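Local atomic coordinates of periplasmic binding protein component of an ABC type zinc uptake transporter (Synechocystis sp., PDB entry 1PQ4), a protein that binds zinc as the periplasmic component of an ABC-type uptake transporter, probably handing the metal on to the membrane part of that system. Residues 56-64 with 129-137; 190-200 with 236-247. One frame throughout, in Å; residues are numbered along the deposited sequence.

Interaction 1: 56-64 with 129-137; sequences VLIGLGFEQ and VADPHIWLS. With ZN (zinc ion), chain C.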
loop_
_atom_site.group_PDB
_atom_site.type_symbol
_atom_site.label_atom_id
_atom_site.label_comp_id
_atom_site.label_asym_id
_atom_site.label_seq_id
_atom_site.Cartn_x
_atom_site.Cartn_y
_atom_site.Cartn_z
ATOM N N VAL A 56 -4.908 4.203 13.297
ATOM C CA VAL A 56 -3.774 3.375 12.884
ATOM C C VAL A 56 -2.978 4.002 11.743
ATOM O O VAL A 56 -3.471 4.148 10.625
ATOM C CB VAL A 56 -4.242 1.954 12.499
ATOM C CG1 VAL A 56 -3.018 1.109 11.960
ATOM C CG2 VAL A 56 -4.806 1.280 13.747
ATOM N N LEU A 57 -1.746 4.401 12.058
ATOM C CA LEU A 57 -0.852 5.026 11.112
ATOM C C LEU A 57 -0.090 4.028 10.260
ATOM O O LEU A 57 0.331 2.954 10.742
ATOM C CB LEU A 57 0.223 5.818 11.860
ATOM C CG LEU A 57 -0.257 6.889 12.848
ATOM C CD1 LEU A 57 0.873 7.209 13.862
ATOM C CD2 LEU A 57 -0.692 8.107 12.071
ATOM N N ILE A 58 0.117 4.389 9.004
ATOM C CA ILE A 58 0.993 3.567 8.180
ATOM C C ILE A 58 2.398 3.870 8.772
ATOM O O ILE A 58 3.263 2.998 8.891
ATOM C CB ILE A 58 0.947 4.049 6.710
ATOM C CG1 ILE A 58 -0.360 3.558 6.036
ATOM C CG2 ILE A 58 2.198 3.611 5.972
ATOM C CD1 ILE A 58 -1.573 4.305 6.447
ATOM N N GLY A 59 2.627 5.132 9.140
ATOM C CA GLY A 59 3.926 5.489 9.700
ATOM C C GLY A 59 4.915 5.912 8.628
ATOM O O GLY A 59 4.536 6.186 7.490
ATOM N N LEU A 60 6.186 5.936 8.991
ATOM C CA LEU A 60 7.267 6.326 8.091
ATOM C C LEU A 60 7.027 7.656 7.429
ATOM O O LEU A 60 7.443 7.880 6.299
ATOM C CB LEU A 60 7.521 5.223 7.024
ATOM C CG LEU A 60 8.005 3.900 7.636
ATOM C CD1 LEU A 60 8.082 2.794 6.577
ATOM C CD2 LEU A 60 9.422 4.120 8.271
ATOM N N GLY A 61 6.357 8.554 8.126
ATOM C CA GLY A 61 6.090 9.850 7.530
ATOM C C GLY A 61 4.891 9.918 6.611
ATOM O O GLY A 61 4.525 10.991 6.135
ATOM N N PHE A 62 4.260 8.789 6.342
ATOM C CA PHE A 62 3.091 8.817 5.432
ATOM C C PHE A 62 2.033 9.871 5.810
ATOM O O PHE A 62 1.476 10.543 4.949
ATOM C CB PHE A 62 2.427 7.446 5.427
ATOM C CG PHE A 62 1.358 7.308 4.394
ATOM C CD1 PHE A 62 1.695 7.270 3.047
ATOM C CD2 PHE A 62 0.047 7.121 4.758
ATOM C CE1 PHE A 62 0.725 7.016 2.060
ATOM C CE2 PHE A 62 -0.942 6.871 3.779
ATOM C CZ PHE A 62 -0.593 6.809 2.433
ATOM N N GLU A 63 1.749 9.982 7.099
ATOM C CA GLU A 63 0.736 10.893 7.630
ATOM C C GLU A 63 1.269 12.258 8.109
ATOM O O GLU A 63 0.498 13.074 8.626
ATOM C CB GLU A 63 0.032 10.237 8.815
ATOM C CG GLU A 63 -0.906 9.042 8.477
ATOM C CD GLU A 63 -0.226 7.690 8.518
ATOM O OE1 GLU A 63 0.975 7.621 8.858
ATOM O OE2 GLU A 63 -0.907 6.671 8.226
ATOM N N GLN A 64 2.570 12.487 7.947
ATOM C CA GLN A 64 3.221 13.729 8.411
ATOM C C GLN A 64 2.383 14.991 8.149
ATOM O O GLN A 64 2.229 15.829 9.028
ATOM C CB GLN A 64 4.636 13.888 7.756
ATOM N N VAL A 129 14.085 10.558 2.094
ATOM C CA VAL A 129 13.235 9.950 3.097
ATOM C C VAL A 129 12.948 8.472 2.883
ATOM O O VAL A 129 13.458 7.825 1.970
ATOM N N ALA A 130 12.102 7.954 3.758
ATOM C CA ALA A 130 11.703 6.568 3.745
ATOM C C ALA A 130 10.566 6.337 2.750
ATOM O O ALA A 130 9.726 7.198 2.534
ATOM C CB ALA A 130 11.238 6.173 5.120
ATOM N N ASP A 131 10.560 5.163 2.139
ATOM C CA ASP A 131 9.491 4.797 1.195
ATOM C C ASP A 131 8.415 4.274 2.122
ATOM O O ASP A 131 8.621 3.307 2.842
ATOM C CB ASP A 131 9.964 3.673 0.286
ATOM C CG ASP A 131 8.933 3.320 -0.779
ATOM O OD1 ASP A 131 7.710 3.398 -0.506
ATOM O OD2 ASP A 131 9.370 2.958 -1.875
ATOM N N PRO A 132 7.234 4.879 2.087
ATOM C CA PRO A 132 6.179 4.420 2.985
ATOM C C PRO A 132 5.261 3.275 2.512
ATOM O O PRO A 132 4.388 2.865 3.250
ATOM C CB PRO A 132 5.365 5.703 3.198
ATOM C CG PRO A 132 5.346 6.272 1.806
ATOM C CD PRO A 132 6.781 6.028 1.278
ATOM N N HIS A 133 5.514 2.735 1.327
ATOM C CA HIS A 133 4.578 1.764 0.769
ATOM C C HIS A 133 4.710 0.364 1.329
ATOM O O HIS A 133 4.737 -0.643 0.591
ATOM C CB HIS A 133 4.733 1.799 -0.752
ATOM C CG HIS A 133 4.481 3.150 -1.361
ATOM N ND1 HIS A 133 5.495 4.064 -1.606
ATOM C CD2 HIS A 133 3.337 3.734 -1.795
ATOM C CE1 HIS A 133 4.987 5.140 -2.171
ATOM N NE2 HIS A 133 3.685 4.967 -2.301
ATOM N N ILE A 134 4.808 0.294 2.651
ATOM C CA ILE A 134 5.039 -1.004 3.284
ATOM C C ILE A 134 3.798 -1.915 3.326
ATOM O O ILE A 134 3.911 -3.099 3.658
ATOM C CB ILE A 134 5.563 -0.809 4.741
ATOM C CG1 ILE A 134 4.516 0.010 5.556
ATOM C CG2 ILE A 134 6.944 -0.086 4.671
ATOM C CD1 ILE A 134 3.068 -0.416 5.633
ATOM N N TRP A 135 2.637 -1.383 2.950
ATOM C CA TRP A 135 1.430 -2.207 3.058
ATOM C C TRP A 135 1.242 -3.167 1.898
ATOM O O TRP A 135 0.261 -3.929 1.874
ATOM C CB TRP A 135 0.172 -1.316 3.220
ATOM C CG TRP A 135 -0.147 -0.509 1.951
ATOM C CD1 TRP A 135 -0.907 -0.898 0.876
ATOM C CD2 TRP A 135 0.284 0.824 1.684
ATOM N NE1 TRP A 135 -0.984 0.135 -0.047
ATOM C CE2 TRP A 135 -0.263 1.203 0.427
ATOM C CE3 TRP A 135 1.076 1.745 2.400
ATOM C CZ2 TRP A 135 -0.046 2.472 -0.132
ATOM C CZ3 TRP A 135 1.295 3.005 1.849
ATOM C CH2 TRP A 135 0.730 3.359 0.596
ATOM N N LEU A 136 2.173 -3.117 0.941
ATOM C CA LEU A 136 2.048 -3.997 -0.219
ATOM C C LEU A 136 3.026 -5.158 -0.166
ATOM O O LEU A 136 3.231 -5.852 -1.154
ATOM C CB LEU A 136 2.209 -3.176 -1.518
ATOM C CG LEU A 136 1.016 -2.199 -1.664
ATOM C CD1 LEU A 136 1.377 -1.134 -2.702
ATOM C CD2 LEU A 136 -0.274 -2.922 -2.037
ATOM N N SER A 137 3.670 -5.342 0.991
ATOM C CA SER A 137 4.598 -6.468 1.197
ATOM C C SER A 137 3.970 -7.418 2.217
ATOM O O SER A 137 3.835 -7.051 3.403
ATOM C CB SER A 137 5.925 -5.959 1.771
ATOM O OG SER A 137 6.709 -7.058 2.220
HETATM ZN ZN ZN C . 2.169 6.121 -3.212
HETATM O O HOH W 1 7.785 8.899 3.906
HETATM O O HOH W 2 0.229 4.927 -3.106
#
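Phe62 and Trp135 meet as an offset edge-to-face pair: the edge of the indole points at the phenyl face, the ring planes lie at 64° and the centroids are 5.5 Å apart. The first torsion of Phe62, with CG anti to the backbone N (chi1 -172°), carries its ring toward Pro132 and Trp135, where its CD1 also rests against Pro132 CG at 4.0 Å. Beside this pair, CG2 of Ile58 reaches the rim of the indole near its plane and comes within 3.6 Å of Pro132 O. These side chains are buried and, with Leu60 CD1 packed 3.6 Å from Ile134 CG2, make up the dense part of the contact.

The looser, partly exposed side begins at the other branch of Leu60, whose CD2 approaches Ala130 CB only to 4.2 Å. No direct hydrogen bond joins the two segments; instead one water donates to both Leu60 O and Ala130 O.

Each segment braces itself. Glu63 holds the turn of 56-64, its two carboxylate oxygens accepting from Ile58 N and Gly59 N through their syn lone pairs. In the other, Asp131 OD1 takes both His133 N, forming an Asx turn, and His133 ND1 at 2.6 Å, the latter close to the imidazole plane. Together with the zinc bond at His133 NE2, 2.1 Å long, this second-shell carboxylate holds the rotation of the ring, and it probably makes the ring more electron-rich.

Strand 54-57 runs into this contact from the parallel sheet that also holds strands 3-7 and 78-81. Helix 10-20 touches Ile58 and Trp135, helix 201-206 lies against Ile134, and helix 138-155 starts just after Ser137, its N-cap.

Interaction 2: 190-200 with 236-247; sequences QRKFIVFHPSW and NNLTMVFGETQF. With ZN (zinc ion), chain C.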
loop_
_atom_site.group_PDB
_atom_site.type_symbol
_atom_site.label_atom_id
_atom_site.label_comp_id
_atom_site.label_asym_id
_atom_site.label_seq_id
_atom_site.Cartn_x
_atom_site.Cartn_y
_atom_site.Cartn_z
ATOM N N GLN A 190 11.738 -12.213 -17.390
ATOM C CA GLN A 190 11.739 -10.754 -17.407
ATOM C C GLN A 190 11.303 -10.327 -16.002
ATOM O O GLN A 190 10.189 -10.622 -15.538
ATOM C CB GLN A 190 10.766 -10.216 -18.479
ATOM C CG GLN A 190 10.579 -8.673 -18.503
ATOM C CD GLN A 190 11.899 -7.915 -18.603
ATOM O OE1 GLN A 190 12.470 -7.497 -17.598
ATOM N NE2 GLN A 190 12.395 -7.744 -19.827
ATOM N N ARG A 191 12.194 -9.641 -15.315
ATOM C CA ARG A 191 11.891 -9.246 -13.940
ATOM C C ARG A 191 11.461 -7.792 -13.811
ATOM O O ARG A 191 11.038 -7.336 -12.754
ATOM C CB ARG A 191 13.148 -9.437 -13.098
ATOM C CG ARG A 191 12.929 -10.225 -11.889
ATOM C CD ARG A 191 13.549 -11.573 -12.048
ATOM N NE ARG A 191 12.594 -12.620 -12.313
ATOM C CZ ARG A 191 11.665 -13.075 -11.474
ATOM N NH1 ARG A 191 11.479 -12.588 -10.251
ATOM N NH2 ARG A 191 10.955 -14.105 -11.861
ATOM N N LYS A 192 11.558 -7.067 -14.900
ATOM C CA LYS A 192 11.244 -5.644 -14.893
ATOM C C LYS A 192 9.791 -5.320 -15.227
ATOM O O LYS A 192 9.187 -6.040 -16.029
ATOM C CB LYS A 192 12.150 -4.965 -15.920
ATOM C CG LYS A 192 13.627 -5.250 -15.685
ATOM C CD LYS A 192 14.528 -4.548 -16.704
ATOM C CE LYS A 192 15.989 -4.931 -16.459
ATOM N NZ LYS A 192 16.954 -4.124 -17.246
ATOM N N PHE A 193 9.207 -4.293 -14.584
ATOM C CA PHE A 193 7.831 -3.852 -14.950
ATOM C C PHE A 193 7.800 -2.330 -14.825
ATOM O O PHE A 193 8.493 -1.747 -13.993
ATOM C CB PHE A 193 6.686 -4.529 -14.152
ATOM C CG PHE A 193 6.676 -4.243 -12.669
ATOM C CD1 PHE A 193 5.680 -3.448 -12.117
ATOM C CD2 PHE A 193 7.646 -4.810 -11.811
ATOM C CE1 PHE A 193 5.622 -3.213 -10.744
ATOM C CE2 PHE A 193 7.602 -4.580 -10.408
ATOM C CZ PHE A 193 6.585 -3.782 -9.883
ATOM N N ILE A 194 7.040 -1.678 -15.696
ATOM C CA ILE A 194 6.970 -0.203 -15.687
ATOM C C ILE A 194 5.640 0.180 -15.124
ATOM O O ILE A 194 4.624 -0.353 -15.531
ATOM C CB ILE A 194 7.013 0.377 -17.099
ATOM C CG1 ILE A 194 8.203 -0.175 -17.839
ATOM C CG2 ILE A 194 7.086 1.902 -17.047
ATOM C CD1 ILE A 194 8.281 0.285 -19.318
ATOM N N VAL A 195 5.645 1.144 -14.212
ATOM C CA VAL A 195 4.439 1.612 -13.563
ATOM C C VAL A 195 4.544 3.108 -13.510
ATOM O O VAL A 195 5.621 3.680 -13.655
ATOM C CB VAL A 195 4.300 1.143 -12.084
ATOM C CG1 VAL A 195 4.068 -0.290 -12.034
ATOM C CG2 VAL A 195 5.593 1.497 -11.288
ATOM N N PHE A 196 3.417 3.739 -13.320
ATOM C CA PHE A 196 3.482 5.175 -13.280
ATOM C C PHE A 196 4.016 5.612 -11.920
ATOM O O PHE A 196 5.106 6.147 -11.848
ATOM C CB PHE A 196 2.115 5.796 -13.539
ATOM C CG PHE A 196 2.155 7.293 -13.480
ATOM C CD1 PHE A 196 2.801 8.017 -14.490
ATOM C CD2 PHE A 196 1.681 7.970 -12.359
ATOM C CE1 PHE A 196 2.981 9.377 -14.390
ATOM C CE2 PHE A 196 1.867 9.366 -12.258
ATOM C CZ PHE A 196 2.521 10.048 -13.285
ATOM N N HIS A 197 3.250 5.337 -10.863
ATOM C CA HIS A 197 3.634 5.772 -9.499
ATOM C C HIS A 197 4.326 4.597 -8.797
ATOM O O HIS A 197 3.777 3.492 -8.733
ATOM C CB HIS A 197 2.372 6.194 -8.774
ATOM C CG HIS A 197 2.590 6.513 -7.337
ATOM N ND1 HIS A 197 3.210 7.673 -6.919
ATOM C CD2 HIS A 197 2.269 5.825 -6.211
ATOM C CE1 HIS A 197 3.255 7.695 -5.600
ATOM N NE2 HIS A 197 2.698 6.585 -5.146
ATOM N N PRO A 198 5.539 4.831 -8.256
ATOM C CA PRO A 198 6.301 3.775 -7.597
ATOM C C PRO A 198 5.795 3.395 -6.233
ATOM O O PRO A 198 6.345 3.774 -5.211
ATOM C CB PRO A 198 7.735 4.337 -7.587
ATOM C CG PRO A 198 7.505 5.806 -7.346
ATOM C CD PRO A 198 6.247 6.127 -8.189
ATOM N N SER A 199 4.721 2.655 -6.186
ATOM C CA SER A 199 4.293 2.244 -4.867
ATOM C C SER A 199 4.673 0.794 -4.612
ATOM O O SER A 199 4.292 0.224 -3.585
ATOM C CB SER A 199 2.784 2.404 -4.767
ATOM O OG SER A 199 2.189 1.882 -5.901
ATOM N N TRP A 200 5.432 0.189 -5.525
ATOM C CA TRP A 200 5.692 -1.247 -5.392
ATOM C C TRP A 200 7.129 -1.651 -5.047
ATOM O O TRP A 200 7.517 -2.797 -5.307
ATOM C CB TRP A 200 5.269 -1.974 -6.706
ATOM C CG TRP A 200 3.870 -1.623 -7.164
ATOM C CD1 TRP A 200 3.499 -0.601 -8.010
ATOM C CD2 TRP A 200 2.661 -2.219 -6.699
ATOM N NE1 TRP A 200 2.122 -0.525 -8.087
ATOM C CE2 TRP A 200 1.584 -1.507 -7.287
ATOM C CE3 TRP A 200 2.378 -3.289 -5.836
ATOM C CZ2 TRP A 200 0.253 -1.827 -7.031
ATOM C CZ3 TRP A 200 1.047 -3.613 -5.585
ATOM C CH2 TRP A 200 -0.003 -2.876 -6.181
ATOM N N ASN A 236 14.271 -3.399 -23.352
ATOM C CA ASN A 236 13.962 -4.495 -22.434
ATOM C C ASN A 236 12.757 -5.294 -22.911
ATOM O O ASN A 236 12.242 -6.145 -22.195
ATOM C CB ASN A 236 13.702 -3.957 -21.014
ATOM C CG ASN A 236 14.987 -3.668 -20.247
ATOM O OD1 ASN A 236 15.661 -4.589 -19.770
ATOM N ND2 ASN A 236 15.336 -2.391 -20.129
ATOM N N ASN A 237 12.303 -5.026 -24.127
ATOM C CA ASN A 237 11.150 -5.740 -24.668
ATOM C C ASN A 237 9.922 -5.777 -23.758
ATOM O O ASN A 237 9.206 -6.786 -23.737
ATOM C CB ASN A 237 11.527 -7.188 -25.010
ATOM C CG ASN A 237 12.558 -7.279 -26.101
ATOM O OD1 ASN A 237 12.261 -7.044 -27.270
ATOM N ND2 ASN A 237 13.792 -7.611 -25.723
ATOM N N LEU A 238 9.634 -4.697 -23.032
ATOM C CA LEU A 238 8.456 -4.730 -22.152
ATOM C C LEU A 238 7.129 -4.807 -22.942
ATOM O O LEU A 238 6.937 -4.139 -23.948
ATOM C CB LEU A 238 8.490 -3.544 -21.187
ATOM C CG LEU A 238 9.770 -3.588 -20.333
ATOM C CD1 LEU A 238 9.824 -2.374 -19.443
ATOM C CD2 LEU A 238 9.818 -4.878 -19.489
ATOM N N THR A 239 6.233 -5.649 -22.465
ATOM C CA THR A 239 4.957 -5.943 -23.105
ATOM C C THR A 239 3.734 -5.172 -22.627
ATOM O O THR A 239 2.689 -5.142 -23.290
ATOM C CB THR A 239 4.681 -7.465 -22.906
ATOM O OG1 THR A 239 5.182 -8.183 -24.043
ATOM C CG2 THR A 239 3.180 -7.783 -22.664
ATOM N N MET A 240 3.859 -4.559 -21.463
ATOM C CA MET A 240 2.725 -3.898 -20.887
ATOM C C MET A 240 3.193 -2.729 -20.079
ATOM O O MET A 240 4.321 -2.728 -19.582
ATOM C CB MET A 240 2.007 -4.889 -19.992
ATOM C CG MET A 240 0.617 -4.519 -19.610
ATOM S SD MET A 240 -0.461 -5.156 -20.866
ATOM C CE MET A 240 0.052 -6.902 -20.855
ATOM N N VAL A 241 2.353 -1.715 -19.963
ATOM C CA VAL A 241 2.736 -0.567 -19.158
ATOM C C VAL A 241 1.615 -0.444 -18.146
ATOM O O VAL A 241 0.435 -0.519 -18.511
ATOM C CB VAL A 241 2.849 0.732 -19.979
ATOM C CG1 VAL A 241 3.226 1.882 -19.065
ATOM C CG2 VAL A 241 3.900 0.548 -21.074
ATOM N N PHE A 242 1.976 -0.311 -16.869
ATOM C CA PHE A 242 0.952 -0.225 -15.857
ATOM C C PHE A 242 0.752 1.199 -15.408
ATOM O O PHE A 242 1.678 1.991 -15.391
ATOM C CB PHE A 242 1.340 -1.080 -14.669
ATOM C CG PHE A 242 1.417 -2.515 -14.990
ATOM C CD1 PHE A 242 2.650 -3.129 -15.192
ATOM C CD2 PHE A 242 0.257 -3.262 -15.114
ATOM C CE1 PHE A 242 2.729 -4.483 -15.515
ATOM C CE2 PHE A 242 0.332 -4.644 -15.435
ATOM C CZ PHE A 242 1.569 -5.239 -15.633
ATOM N N GLY A 243 -0.487 1.510 -15.076
ATOM C CA GLY A 243 -0.809 2.836 -14.566
ATOM C C GLY A 243 -1.556 2.531 -13.282
ATOM O O GLY A 243 -1.790 1.373 -12.940
ATOM N N GLU A 244 -1.933 3.557 -12.561
ATOM C CA GLU A 244 -2.639 3.360 -11.303
ATOM C C GLU A 244 -3.905 4.186 -11.367
ATOM O O GLU A 244 -3.914 5.271 -11.976
ATOM C CB GLU A 244 -1.737 3.815 -10.139
ATOM C CG GLU A 244 -0.848 2.735 -9.662
ATOM C CD GLU A 244 0.619 2.975 -9.939
ATOM O OE1 GLU A 244 0.937 3.607 -10.988
ATOM O OE2 GLU A 244 1.440 2.498 -9.097
ATOM N N THR A 245 -4.972 3.687 -10.747
ATOM C CA THR A 245 -6.264 4.391 -10.772
ATOM C C THR A 245 -6.241 5.770 -10.184
ATOM O O THR A 245 -6.996 6.622 -10.610
ATOM C CB THR A 245 -7.377 3.675 -9.964
ATOM O OG1 THR A 245 -6.905 2.403 -9.465
ATOM C CG2 THR A 245 -8.593 3.493 -10.837
ATOM N N GLN A 246 -5.383 5.981 -9.187
ATOM C CA GLN A 246 -5.338 7.279 -8.509
ATOM C C GLN A 246 -4.556 8.345 -9.248
ATOM O O GLN A 246 -4.514 9.476 -8.810
ATOM C CB GLN A 246 -4.758 7.117 -7.084
ATOM C CG GLN A 246 -5.585 6.188 -6.188
ATOM C CD GLN A 246 -5.313 4.696 -6.451
ATOM O OE1 GLN A 246 -6.041 3.804 -5.954
ATOM N NE2 GLN A 246 -4.264 4.419 -7.229
ATOM N N PHE A 247 -3.909 7.987 -10.350
ATOM C CA PHE A 247 -3.126 8.972 -11.083
ATOM C C PHE A 247 -3.525 8.905 -12.546
ATOM O O PHE A 247 -4.064 7.909 -13.010
ATOM C CB PHE A 247 -1.627 8.675 -10.948
ATOM C CG PHE A 247 -1.157 8.546 -9.518
ATOM C CD1 PHE A 247 -1.205 7.326 -8.854
ATOM C CD2 PHE A 247 -0.702 9.659 -8.826
ATOM C CE1 PHE A 247 -0.807 7.221 -7.522
ATOM C CE2 PHE A 247 -0.299 9.559 -7.483
ATOM C CZ PHE A 247 -0.356 8.347 -6.844
HETATM ZN ZN ZN C . 2.169 6.121 -3.212
HETATM O O HOH W 3 5.834 -3.393 -17.603
HETATM O O HOH W 2 0.229 4.927 -3.106
#
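This is a strand-to-strand contact in the part of the fold that follows the long helix 160-185, continued past the strand ends by a cluster of side chains at the zinc site. Strands 192-195 and 240-244 run in broadly the same direction, 43° apart, with axes approaching to 4.9 Å. One backbone hydrogen bond, Phe242 N to Ile194 O at 3.0 Å, joins them, and a water spans Ile194 N and Met240 O. Away from the metal, the extended chain of Lys192 crosses Asn236 at about a right angle and hydrogen-bonds its OD1 through NZ, while Asn236 ND2 is hydrogen-bonded to Thr232 O.

Toward the metal, Val195 CG1 packs on Phe242 CB, and Phe196 lays CD2 against Phe247 CB. The imidazole of His197 then forms an offset stack with the Phe247 ring, planes 22° apart and centroids separated by 4.3 Å. His197 CB lies over the same phenyl face in a CH-pi contact, and the first torsion, with CG anti to the backbone N (chi1 174°), carries the imidazole on across that face into the stack. NE2 binds the zinc ion, while ND1 is hydrogen-bonded to Glu215.

Glu244 bends at chi2 to bring its buried carboxylate against the backbone and side chains of 197-200. OE1 accepts from His197 N at 2.9 Å on its syn side. OE2 receives Trp200 NE1 at 3.3 Å from above the carboxylate plane, with a weak bond from Ser199 OG.

OE2 also lies 2.6 Å from His197 O. Two oxygens so close suggest that Glu244 is probably protonated and donates to that carbonyl; its acid group would then fasten the backbone of a zinc ligand with less negative charge near the zinc site than a carboxylate would probably bring.

Overall arrangement
Both segments of interaction 1 precede those of interaction 2 in the sequence, and the centres of the two contacts lie 21 Å apart. The first belongs to the lobe built on the four-stranded parallel sheet 24-28, 3-7, 54-57, 78-81; the second joins strands 192-195 and 240-244, whose sheet partners are 210-213 and 262-266. Despite that distance they touch at the metal: His133 NE2 and His197 NE2 are 3.4 Å apart, His133 CB lies 3.3 Å from Ser199 O, and one zinc-bound water is common to both. With His37 as the third histidine, the site therefore draws ligands from both halves of the fold, consistent with zinc capture in an interlobe cleft.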